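Local coordinates for protein BtGH115A (Bacteroides thetaiotaomicron, PDB 5BY3) that acts as a family GH115 4-O-methyl-alpha-glucuronidase with specificity for decorated arabinogalactans, at residues 128-131 and 137-140; 204-209 and 446-451; 483-488 and 534-539; 512-517 and 621-626. All coordinates share one frame; numbering follows the deposited sequence.

Interaction 1 of 4, residues 128-131 and 137-140; sequences GVSP and DVTP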
loop_
_atom_site.group_PDB
_atom_site.type_symbol
_atom_site.label_atom_id
_atom_site.label_comp_id
_atom_site.label_asym_id
_atom_site.label_seq_id
_atom_site.Cartn_x
_atom_site.Cartn_y
_atom_site.Cartn_z
ATOM N N GLY A 128 24.410 0.019 4.795
ATOM C CA GLY A 128 23.523 0.482 5.827
ATOM C C GLY A 128 22.758 1.729 5.446
ATOM O O GLY A 128 22.324 2.472 6.334
ATOM N N VAL A 129 22.558 1.947 4.142
ATOM C CA VAL A 129 21.773 3.091 3.651
ATOM C C VAL A 129 20.295 2.706 3.446
ATOM O O VAL A 129 19.977 1.866 2.610
ATOM C CB VAL A 129 22.387 3.698 2.357
ATOM C CG1 VAL A 129 21.673 4.972 1.935
ATOM C CG2 VAL A 129 23.877 3.965 2.537
ATOM N N SER A 130 19.409 3.312 4.242
ATOM C CA SER A 130 17.964 3.122 4.134
ATOM C C SER A 130 17.416 3.706 2.809
ATOM O O SER A 130 17.906 4.748 2.341
ATOM C CB SER A 130 17.288 3.809 5.337
ATOM O OG SER A 130 15.933 4.187 5.104
ATOM N N PRO A 131 16.389 3.051 2.211
ATOM C CA PRO A 131 15.548 3.706 1.186
ATOM C C PRO A 131 15.078 5.130 1.537
ATOM O O PRO A 131 14.891 5.951 0.631
ATOM C CB PRO A 131 14.321 2.783 1.103
ATOM C CG PRO A 131 14.899 1.424 1.363
ATOM C CD PRO A 131 16.047 1.613 2.342
ATOM N N ASP A 137 14.681 11.239 5.995
ATOM C CA ASP A 137 15.857 11.810 6.680
ATOM C C ASP A 137 16.539 10.807 7.561
ATOM O O ASP A 137 17.048 11.177 8.622
ATOM C CB ASP A 137 15.488 13.045 7.521
ATOM C CG ASP A 137 14.714 14.053 6.735
ATOM O OD1 ASP A 137 15.332 14.777 5.918
ATOM O OD2 ASP A 137 13.478 14.097 6.897
ATOM N N VAL A 138 16.560 9.547 7.128
ATOM C CA VAL A 138 17.199 8.489 7.898
ATOM C C VAL A 138 18.716 8.532 7.623
ATOM O O VAL A 138 19.273 7.720 6.862
ATOM C CB VAL A 138 16.519 7.154 7.591
ATOM C CG1 VAL A 138 17.173 6.009 8.337
ATOM C CG2 VAL A 138 15.027 7.239 7.950
ATOM N N THR A 139 19.389 9.496 8.252
ATOM C CA THR A 139 20.801 9.746 7.974
ATOM C C THR A 139 21.677 8.489 8.089
ATOM O O THR A 139 21.748 7.894 9.153
ATOM C CB THR A 139 21.366 10.856 8.866
ATOM O OG1 THR A 139 20.400 11.926 8.994
ATOM C CG2 THR A 139 22.690 11.408 8.260
ATOM N N PRO A 140 22.348 8.069 6.984
ATOM C CA PRO A 140 23.189 6.835 7.147
ATOM C C PRO A 140 24.295 7.082 8.135
ATOM O O PRO A 140 24.751 8.219 8.305
ATOM C CB PRO A 140 23.782 6.564 5.750
ATOM C CG PRO A 140 23.030 7.497 4.821
ATOM C CD PRO A 140 22.423 8.638 5.620
HETATM O O HOH W 1 20.156 5.277 6.396
#
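Val138 faces Ser130 across two arms of one loop, the connection between helix 113-126 and strand 145-148, which doubles back on itself within a few residues. At the centre of an inverse gamma turn, Val138 directs its CB toward the other arm; its CG1, held anti to the backbone N (chi1 178°), lies 3.7 Å from Ser130 CB. The hydroxyl of Ser130 is engaged beyond this pair, bonding to Glu473 on helix 462-473 and to the backbone N of Trp132. The carbonyl of Val138 is linked to the other arm through a water, which donates to Val138 O at 2.6 Å and accepts from Ser130 N at 3.0 Å. Past Thr139, Pro140 brings its ring against Val129, the two side chains meeting at a slant. Pro140 CG lies 4.1 Å from Val129 CG1, while the ring carbon CB approaches the other methyl, CG2. Both residues also rest on Val54 of helix 38-55, so the pair continues into that helix. Gly128, with positive phi, closes helix 113-126 in a Schellman motif just before Val129. The chemistry is therefore divided: apolar carbons fill the contact, and a single water supplies the polar link between the two backbones.

Interaction 2 of 4, residues 204-209 and 446-451; sequences LRLRAN and LFMDMA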
loop_
_atom_site.group_PDB
_atom_site.type_symbol
_atom_site.label_atom_id
_atom_site.label_comp_id
_atom_site.label_asym_id
_atom_site.label_seq_id
_atom_site.Cartn_x
_atom_site.Cartn_y
_atom_site.Cartn_z
ATOM N N LEU A 204 13.954 3.096 -7.067
ATOM C CA LEU A 204 15.184 2.317 -7.234
ATOM C C LEU A 204 15.623 1.667 -5.931
ATOM O O LEU A 204 15.842 0.439 -5.864
ATOM C CB LEU A 204 16.300 3.201 -7.809
ATOM C CG LEU A 204 16.227 3.684 -9.280
ATOM C CD1 LEU A 204 17.569 4.177 -9.811
ATOM C CD2 LEU A 204 15.669 2.634 -10.230
ATOM N N ARG A 205 15.687 2.476 -4.872
ATOM C CA ARG A 205 16.135 1.972 -3.571
ATOM C C ARG A 205 15.153 0.956 -2.992
ATOM O O ARG A 205 15.549 0.126 -2.169
ATOM C CB ARG A 205 16.304 3.117 -2.589
ATOM C CG ARG A 205 17.492 3.996 -2.830
ATOM C CD ARG A 205 17.607 4.936 -1.617
ATOM N NE ARG A 205 18.607 6.006 -1.734
ATOM C CZ ARG A 205 19.923 5.811 -1.798
ATOM N NH1 ARG A 205 20.430 4.574 -1.810
ATOM N NH2 ARG A 205 20.747 6.855 -1.890
ATOM N N LEU A 206 13.874 1.060 -3.382
ATOM C CA LEU A 206 12.860 0.093 -2.997
ATOM C C LEU A 206 12.757 -1.129 -3.942
ATOM O O LEU A 206 11.949 -2.049 -3.705
ATOM C CB LEU A 206 11.500 0.790 -2.846
ATOM C CG LEU A 206 11.281 1.758 -1.687
ATOM C CD1 LEU A 206 10.008 2.559 -1.913
ATOM C CD2 LEU A 206 11.249 1.029 -0.356
ATOM N N ARG A 207 13.595 -1.122 -4.985
ATOM C CA ARG A 207 13.620 -2.107 -6.110
ATOM C C ARG A 207 12.328 -2.163 -6.908
ATOM O O ARG A 207 11.967 -3.202 -7.421
ATOM C CB ARG A 207 14.014 -3.543 -5.685
ATOM C CG ARG A 207 15.251 -3.709 -4.814
ATOM C CD ARG A 207 14.796 -3.943 -3.381
ATOM N NE ARG A 207 15.790 -4.706 -2.641
ATOM C CZ ARG A 207 15.578 -5.382 -1.523
ATOM N NH1 ARG A 207 14.376 -5.445 -0.930
ATOM N NH2 ARG A 207 16.607 -6.022 -1.012
ATOM N N ALA A 208 11.609 -1.055 -6.957
ATOM C CA ALA A 208 10.380 -0.937 -7.706
ATOM C C ALA A 208 10.807 -0.501 -9.098
ATOM O O ALA A 208 11.905 0.090 -9.274
ATOM C CB ALA A 208 9.467 0.100 -7.056
ATOM N N ASN A 209 9.980 -0.808 -10.099
ATOM C CA ASN A 209 10.353 -0.481 -11.483
ATOM C C ASN A 209 9.337 0.341 -12.248
ATOM O O ASN A 209 9.641 0.791 -13.361
ATOM C CB ASN A 209 10.767 -1.733 -12.278
ATOM C CG ASN A 209 9.708 -2.810 -12.283
ATOM O OD1 ASN A 209 8.539 -2.570 -11.938
ATOM N ND2 ASN A 209 10.115 -4.029 -12.670
ATOM N N LEU A 446 7.054 -2.386 3.168
ATOM C CA LEU A 446 6.522 -3.725 3.338
ATOM C C LEU A 446 6.012 -4.280 1.988
ATOM O O LEU A 446 6.451 -5.328 1.543
ATOM C CB LEU A 446 5.416 -3.742 4.399
ATOM C CG LEU A 446 4.755 -5.103 4.723
ATOM C CD1 LEU A 446 5.771 -6.180 5.183
ATOM C CD2 LEU A 446 3.648 -4.881 5.755
ATOM N N PHE A 447 5.097 -3.556 1.346
ATOM C CA PHE A 447 4.595 -3.917 0.052
ATOM C C PHE A 447 5.745 -4.213 -0.927
ATOM O O PHE A 447 5.700 -5.200 -1.640
ATOM C CB PHE A 447 3.728 -2.763 -0.461
ATOM C CG PHE A 447 2.813 -3.120 -1.606
ATOM C CD1 PHE A 447 3.234 -2.967 -2.927
ATOM C CD2 PHE A 447 1.513 -3.576 -1.362
ATOM C CE1 PHE A 447 2.387 -3.287 -3.986
ATOM C CE2 PHE A 447 0.660 -3.883 -2.419
ATOM C CZ PHE A 447 1.107 -3.727 -3.725
HETATM N N MSE A 448 6.776 -3.371 -0.933
HETATM C CA MSE A 448 7.845 -3.472 -1.941
HETATM C C MSE A 448 8.751 -4.624 -1.645
HETATM O O MSE A 448 9.232 -5.262 -2.593
HETATM C CB MSE A 448 8.675 -2.200 -2.187
HETATM C CG MSE A 448 7.860 -1.053 -2.781
HETATM SE SE MSE A 448 6.877 -1.509 -4.435
HETATM C CE MSE A 448 5.384 -0.294 -4.123
ATOM N N ASP A 449 8.984 -4.883 -0.355
ATOM C CA ASP A 449 9.667 -6.106 0.116
ATOM C C ASP A 449 8.919 -7.367 -0.289
ATOM O O ASP A 449 9.548 -8.333 -0.731
ATOM C CB ASP A 449 9.868 -6.121 1.645
ATOM C CG ASP A 449 11.002 -5.191 2.118
ATOM O OD1 ASP A 449 11.807 -4.747 1.280
ATOM O OD2 ASP A 449 11.079 -4.888 3.331
HETATM N N MSE A 450 7.585 -7.349 -0.133
HETATM C CA MSE A 450 6.744 -8.489 -0.492
HETATM C C MSE A 450 6.961 -8.809 -1.941
HETATM O O MSE A 450 7.286 -9.940 -2.278
HETATM C CB MSE A 450 5.296 -8.251 -0.121
HETATM C CG MSE A 450 5.186 -8.664 1.336
HETATM SE SE MSE A 450 3.412 -8.204 2.031
HETATM C CE MSE A 450 2.724 -9.981 1.500
ATOM N N ALA A 451 6.903 -7.775 -2.766
ATOM C CA ALA A 451 6.941 -7.860 -4.219
ATOM C C ALA A 451 8.324 -8.227 -4.700
ATOM O O ALA A 451 8.467 -8.826 -5.770
ATOM C CB ALA A 451 6.490 -6.539 -4.841
HETATM O O HOH W 2 12.515 -3.253 -1.157
HETATM O O HOH W 3 10.167 -3.783 -5.029
#
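Met448, a selenomethionine on helix 441-452, has the most surface buried here and packs on the chain just after helix 193-205. Its CB points at that chain and lies 3.6 Å from Leu206 O, and its CG touches Leu206 CB. From there the side chain bends at chi2 (-54°), which swings the selenium off to Ala208, where SE meets the CB methyl at 4.0 Å. Leu206 thus contributes its CB and its carbonyl to the contact. That carbonyl is also reached by water: one molecule donates to Leu206 O and to Asp449 OD1, each at 2.9 Å, and accepts from Arg207 NH1. A second water lies near both Leu206 O and Met448 O.

Arg207 ends helix 193-205 in a Schellman motif with positive phi, and a bend at chi2 (102°) carries its guanidinium over to Asp449. The salt bridge is long, 3.5 Å from NH1 to Asp449 OD1, with the carboxylate oxygen at the guanidinium edge and the two planes turned 65° apart; the bridging water reinforces it. Asp449 OD2 is bonded to His465, so each carboxylate oxygen has a partner, and Arg207 also makes a cation-pi contact with Trp452.

The contact joins the turn and loop that follow helix 193-205 to helix 441-452, within the probably catalytic TIM-barrel region. Met448 continues inward onto Leu432 of strand 429-433 and Ile165 of strand 162-166, neighbours in the parallel eight-stranded sheet, and Asn209 leads into strand 210-212, which flanks strand 162-166 on its other side.

Interaction 3 of 4, residues 483-488 and 534-539; sequences LSVMQE and SELSET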
loop_
_atom_site.group_PDB
_atom_site.type_symbol
_atom_site.label_atom_id
_atom_site.label_comp_id
_atom_site.label_asym_id
_atom_site.label_seq_id
_atom_site.Cartn_x
_atom_site.Cartn_y
_atom_site.Cartn_z
ATOM N N LEU A 483 8.445 -0.752 19.299
ATOM C CA LEU A 483 7.812 -1.850 18.569
ATOM C C LEU A 483 6.379 -2.100 19.011
ATOM O O LEU A 483 5.501 -2.231 18.169
ATOM C CB LEU A 483 8.642 -3.165 18.617
ATOM C CG LEU A 483 7.996 -4.516 18.206
ATOM C CD1 LEU A 483 7.476 -4.561 16.772
ATOM C CD2 LEU A 483 8.981 -5.626 18.392
ATOM N N SER A 484 6.166 -2.199 20.318
ATOM C CA SER A 484 4.827 -2.454 20.860
ATOM C C SER A 484 3.911 -1.243 20.671
ATOM O O SER A 484 2.720 -1.401 20.492
ATOM C CB SER A 484 4.883 -2.863 22.342
ATOM O OG SER A 484 5.186 -1.742 23.163
ATOM N N VAL A 485 4.478 -0.046 20.711
ATOM C CA VAL A 485 3.731 1.183 20.381
ATOM C C VAL A 485 3.171 1.213 18.948
ATOM O O VAL A 485 1.981 1.519 18.745
ATOM C CB VAL A 485 4.560 2.425 20.686
ATOM C CG1 VAL A 485 4.002 3.642 20.004
ATOM C CG2 VAL A 485 4.619 2.616 22.196
HETATM N N MSE A 486 4.016 0.878 17.970
HETATM C CA MSE A 486 3.594 0.803 16.555
HETATM C C MSE A 486 2.541 -0.264 16.412
HETATM O O MSE A 486 1.503 -0.050 15.783
HETATM C CB MSE A 486 4.811 0.588 15.649
HETATM C CG MSE A 486 5.749 1.805 15.530
HETATM SE SE MSE A 486 4.899 3.592 15.611
HETATM C CE MSE A 486 4.393 3.848 13.744
ATOM N N GLN A 487 2.772 -1.411 17.033
ATOM C CA GLN A 487 1.793 -2.477 17.025
ATOM C C GLN A 487 0.436 -1.996 17.549
ATOM O O GLN A 487 -0.605 -2.290 16.965
ATOM C CB GLN A 487 2.291 -3.653 17.837
ATOM C CG GLN A 487 3.406 -4.443 17.162
ATOM C CD GLN A 487 3.997 -5.502 18.081
ATOM O OE1 GLN A 487 4.113 -5.299 19.299
ATOM N NE2 GLN A 487 4.375 -6.637 17.506
ATOM N N GLU A 488 0.456 -1.243 18.640
ATOM C CA GLU A 488 -0.784 -0.834 19.248
ATOM C C GLU A 488 -1.458 0.229 18.438
ATOM O O GLU A 488 -2.676 0.241 18.399
ATOM C CB GLU A 488 -0.586 -0.375 20.693
ATOM C CG GLU A 488 -0.520 -1.544 21.661
ATOM C CD GLU A 488 -1.827 -2.305 21.731
ATOM O OE1 GLU A 488 -2.802 -1.640 22.202
ATOM O OE2 GLU A 488 -1.844 -3.529 21.323
ATOM N N SER A 534 -3.286 7.543 25.473
ATOM C CA SER A 534 -2.431 8.229 26.452
ATOM C C SER A 534 -1.072 7.541 26.690
ATOM O O SER A 534 -0.027 8.205 26.603
ATOM C CB SER A 534 -3.171 8.467 27.781
ATOM O OG SER A 534 -3.996 9.621 27.679
ATOM N N GLU A 535 -1.089 6.238 26.969
ATOM C CA GLU A 535 0.152 5.481 27.227
ATOM C C GLU A 535 1.077 5.515 26.007
ATOM O O GLU A 535 2.283 5.736 26.152
ATOM C CB GLU A 535 -0.117 4.041 27.685
ATOM C CG GLU A 535 -0.850 3.893 29.029
ATOM C CD GLU A 535 -0.029 4.345 30.249
ATOM O OE1 GLU A 535 1.030 3.741 30.554
ATOM O OE2 GLU A 535 -0.449 5.316 30.922
ATOM N N LEU A 536 0.489 5.378 24.813
ATOM C CA LEU A 536 1.219 5.504 23.558
ATOM C C LEU A 536 1.930 6.851 23.380
ATOM O O LEU A 536 3.140 6.923 23.090
ATOM C CB LEU A 536 0.296 5.172 22.368
ATOM C CG LEU A 536 -0.291 3.749 22.247
ATOM C CD1 LEU A 536 -0.713 3.515 20.825
ATOM C CD2 LEU A 536 0.685 2.652 22.688
ATOM N N SER A 537 1.191 7.924 23.583
ATOM C CA SER A 537 1.785 9.248 23.538
ATOM C C SER A 537 2.919 9.431 24.557
ATOM O O SER A 537 3.939 10.032 24.231
ATOM C CB SER A 537 0.722 10.310 23.746
ATOM O OG SER A 537 1.186 11.551 23.244
ATOM N N GLU A 538 2.713 8.914 25.776
ATOM C CA GLU A 538 3.688 8.996 26.862
ATOM C C GLU A 538 4.968 8.226 26.534
ATOM O O GLU A 538 6.052 8.776 26.705
ATOM C CB GLU A 538 3.110 8.509 28.198
ATOM C CG GLU A 538 2.213 9.472 28.980
ATOM C CD GLU A 538 1.769 8.891 30.340
ATOM O OE1 GLU A 538 1.193 7.771 30.371
ATOM O OE2 GLU A 538 1.995 9.552 31.389
ATOM N N THR A 539 4.851 6.971 26.080
ATOM C CA THR A 539 5.993 6.185 25.606
ATOM C C THR A 539 6.810 6.898 24.518
ATOM O O THR A 539 8.025 6.956 24.589
ATOM C CB THR A 539 5.535 4.827 25.105
ATOM O OG1 THR A 539 4.808 4.225 26.149
ATOM C CG2 THR A 539 6.712 3.864 24.766
#
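Val485 meets Leu536 and Thr539 in an antiparallel helix-helix packing of 476-495 on 523-543, their local axes 10.2 Å apart and inclined at 144°. From the first helix, Val485 points toward the second. Its CG2, anti to the carbonyl carbon, touches Leu536 CD2 at 4.0 Å and comes to 3.5 Å from Thr539 CG2, the valine and threonine side chains lying alongside with reversed headings. Helix 552-580 also packs here, through Val563, which touches both Val485 and Leu536. One turn on, Glu488 offers only its CB, 3.8 Å from Leu536 CD2; its carboxylate turns away and forms a salt bridge with Arg491 of the same helix. Leu536 thereby reaches into the space between Val485 and Glu488, with CD1 also lying against Val485 O, and it packs further on Leu492. Shortening Leu536 to alanine is likely to leave Glu488 CB without its partner across the helices and bare one side of Val485 CG2. Thr539 keeps its methyl toward Val485 while its hydroxyl turns back: OG1 donates to Glu535 O at 2.9 Å from above the carbonyl plane, sharing that oxygen with Thr539 N.

Interaction 4 of 4, residues 512-517 and 621-626; sequences VYRVVK and KLPVFN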
loop_
_atom_site.group_PDB
_atom_site.type_symbol
_atom_site.label_atom_id
_atom_site.label_comp_id
_atom_site.label_asym_id
_atom_site.label_seq_id
_atom_site.Cartn_x
_atom_site.Cartn_y
_atom_site.Cartn_z
ATOM N N VAL A 512 -26.851 14.843 6.522
ATOM C CA VAL A 512 -26.775 14.339 7.900
ATOM C C VAL A 512 -25.508 13.468 8.169
ATOM O O VAL A 512 -24.983 13.417 9.292
ATOM C CB VAL A 512 -28.111 13.679 8.363
ATOM C CG1 VAL A 512 -28.286 12.243 7.839
ATOM C CG2 VAL A 512 -28.243 13.750 9.888
ATOM N N TYR A 513 -25.008 12.823 7.124
ATOM C CA TYR A 513 -23.827 11.972 7.230
ATOM C C TYR A 513 -22.579 12.821 7.349
ATOM O O TYR A 513 -21.505 12.289 7.489
ATOM C CB TYR A 513 -23.661 11.086 5.993
ATOM C CG TYR A 513 -24.688 10.025 5.812
ATOM C CD1 TYR A 513 -24.501 8.753 6.353
ATOM C CD2 TYR A 513 -25.832 10.262 5.037
ATOM C CE1 TYR A 513 -25.429 7.749 6.151
ATOM C CE2 TYR A 513 -26.776 9.263 4.817
ATOM C CZ TYR A 513 -26.580 8.009 5.378
ATOM O OH TYR A 513 -27.519 7.003 5.182
ATOM N N ARG A 514 -22.712 14.133 7.237
ATOM C CA ARG A 514 -21.559 15.016 7.349
ATOM C C ARG A 514 -21.492 15.639 8.744
ATOM O O ARG A 514 -20.528 16.333 9.071
ATOM C CB ARG A 514 -21.620 16.072 6.245
ATOM C CG ARG A 514 -21.613 15.514 4.806
ATOM C CD ARG A 514 -21.796 16.598 3.740
ATOM N NE ARG A 514 -20.973 17.791 3.991
ATOM C CZ ARG A 514 -19.672 17.882 3.720
ATOM N NH1 ARG A 514 -19.026 16.852 3.174
ATOM N NH2 ARG A 514 -19.016 19.000 4.009
ATOM N N VAL A 515 -22.521 15.373 9.555
ATOM C CA VAL A 515 -22.604 15.801 10.953
ATOM C C VAL A 515 -21.831 14.776 11.794
ATOM O O VAL A 515 -22.160 13.581 11.777
ATOM C CB VAL A 515 -24.092 15.880 11.454
ATOM C CG1 VAL A 515 -24.188 16.207 12.953
ATOM C CG2 VAL A 515 -24.900 16.888 10.645
ATOM N N VAL A 516 -20.805 15.247 12.503
ATOM C CA VAL A 516 -20.118 14.472 13.525
ATOM C C VAL A 516 -21.092 13.957 14.636
ATOM O O VAL A 516 -21.962 14.703 15.127
ATOM C CB VAL A 516 -18.913 15.260 14.073
ATOM C CG1 VAL A 516 -18.421 14.681 15.391
ATOM C CG2 VAL A 516 -17.762 15.259 13.066
ATOM N N LYS A 517 -20.943 12.681 15.014
ATOM C CA LYS A 517 -21.917 12.001 15.869
ATOM C C LYS A 517 -21.294 10.817 16.604
ATOM O O LYS A 517 -20.282 10.277 16.159
ATOM C CB LYS A 517 -23.132 11.547 15.049
ATOM C CG LYS A 517 -22.796 10.518 13.966
ATOM C CD LYS A 517 -23.468 10.839 12.636
ATOM C CE LYS A 517 -24.709 10.007 12.487
ATOM N NZ LYS A 517 -24.323 8.566 12.555
ATOM N N LYS A 621 -10.731 19.212 3.360
ATOM C CA LYS A 621 -11.605 20.012 4.256
ATOM C C LYS A 621 -12.856 19.261 4.706
ATOM O O LYS A 621 -13.965 19.835 4.805
ATOM C CB LYS A 621 -12.021 21.373 3.652
ATOM C CG LYS A 621 -11.040 22.037 2.703
ATOM C CD LYS A 621 -10.046 22.906 3.445
ATOM C CE LYS A 621 -9.152 23.618 2.425
ATOM N NZ LYS A 621 -8.512 24.851 2.967
ATOM N N LEU A 622 -12.677 17.980 4.994
ATOM C CA LEU A 622 -13.782 17.147 5.467
ATOM C C LEU A 622 -14.169 17.582 6.849
ATOM O O LEU A 622 -13.288 17.981 7.629
ATOM C CB LEU A 622 -13.455 15.644 5.407
ATOM C CG LEU A 622 -13.149 15.078 4.010
ATOM C CD1 LEU A 622 -13.329 13.569 4.005
ATOM C CD2 LEU A 622 -13.984 15.702 2.874
ATOM N N PRO A 623 -15.487 17.537 7.164
ATOM C CA PRO A 623 -15.982 18.043 8.457
ATOM C C PRO A 623 -15.237 17.438 9.663
ATOM O O PRO A 623 -14.847 18.178 10.601
ATOM C CB PRO A 623 -17.463 17.620 8.455
ATOM C CG PRO A 623 -17.814 17.529 7.030
ATOM C CD PRO A 623 -16.588 16.980 6.354
ATOM N N VAL A 624 -15.002 16.117 9.605
ATOM C CA VAL A 624 -14.269 15.411 10.653
ATOM C C VAL A 624 -12.961 16.127 11.107
ATOM O O VAL A 624 -12.603 15.988 12.291
ATOM C CB VAL A 624 -14.049 13.913 10.282
ATOM C CG1 VAL A 624 -12.965 13.737 9.231
ATOM C CG2 VAL A 624 -13.708 13.064 11.497
ATOM N N PHE A 625 -12.280 16.881 10.215
ATOM C CA PHE A 625 -10.995 17.514 10.569
ATOM C C PHE A 625 -11.122 18.882 11.251
ATOM O O PHE A 625 -10.112 19.485 11.642
ATOM C CB PHE A 625 -10.055 17.653 9.344
ATOM C CG PHE A 625 -9.801 16.367 8.609
ATOM C CD1 PHE A 625 -9.039 15.331 9.189
ATOM C CD2 PHE A 625 -10.331 16.160 7.350
ATOM C CE1 PHE A 625 -8.820 14.132 8.523
ATOM C CE2 PHE A 625 -10.100 14.951 6.671
ATOM C CZ PHE A 625 -9.341 13.950 7.249
ATOM N N ASN A 626 -12.343 19.394 11.358
ATOM C CA ASN A 626 -12.582 20.709 11.963
ATOM C C ASN A 626 -12.584 20.651 13.496
ATOM O O ASN A 626 -12.644 19.563 14.066
ATOM C CB ASN A 626 -13.947 21.238 11.504
ATOM C CG ASN A 626 -13.984 21.597 10.035
ATOM O OD1 ASN A 626 -15.036 21.487 9.405
ATOM N ND2 ASN A 626 -12.848 22.040 9.483
HETATM O O HOH W 4 -16.551 19.588 3.068
#
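Arg514 and Pro623 bring together two short irregular segments, each with a 3-10 turn, at residues 512-514 and 623-625. Their nearest alpha carbons are 6.4 Å apart for Arg514 and Pro623 and 6.6 Å for Val516 and Val624. The turns are held by their own backbone bonds, Val515 N to Val512 O in one, Phe625 N to Leu622 O and Asn626 N to Pro623 O in the other.

Pro623 has the largest share of the buried surface, closely followed by Arg514. Its CB lies 3.4 Å from Arg514 O, and its CG sits over one face of the Arg514 guanidinium, 3.6 Å from NH2 and displaced from the centre of the group. A bend at chi3 (45°) brings that face against CG of the proline ring, and the two side chains cross at about a right angle. In the guanidinium plane, a water accepts from Arg514 NH2 at 2.7 Å and donates to Lys621 O, while NH1 forms a salt bridge with Glu506. A glycine in place of Pro623 would probably leave that guanidinium face without its apolar cover and the turn freer to flex. Farther along, Val516 CG2 approaches Val624 CA at 4.2 Å.

Both valines also rest on Leu573 of helix 552-580, and Lys572 of that helix bonds to the carbonyls of Val624 and Asn626. The contact thus joins the loop leading into helix 523-543 to the one following helix 587-603, against helix 552-580, one of three helices between them in sequence.

Interactions 1 and 2 come first along the chain and touch directly: Pro131 packs on Leu206 and Arg205, and the centres of the two interactions are 16 Å apart, tying the loop after helix 113-126 to the end of helix 193-205 beside the parallel sheet. Interactions 3 and 4 alternate along the chain, since 512-517 lies between 483-488 and 534-539; their centres are 27 Å apart, yet both lean on helix 552-580. Interactions 1, 2 and 3 all have helix 462-473 as a neighbour, though the nearest atoms of 1 and 3 are about 13 Å apart. The most distant pair, interactions 1 and 4, has centres 39 Å apart. Together the contacts run from the N-terminal region through the TIM-barrel region to the helices that follow.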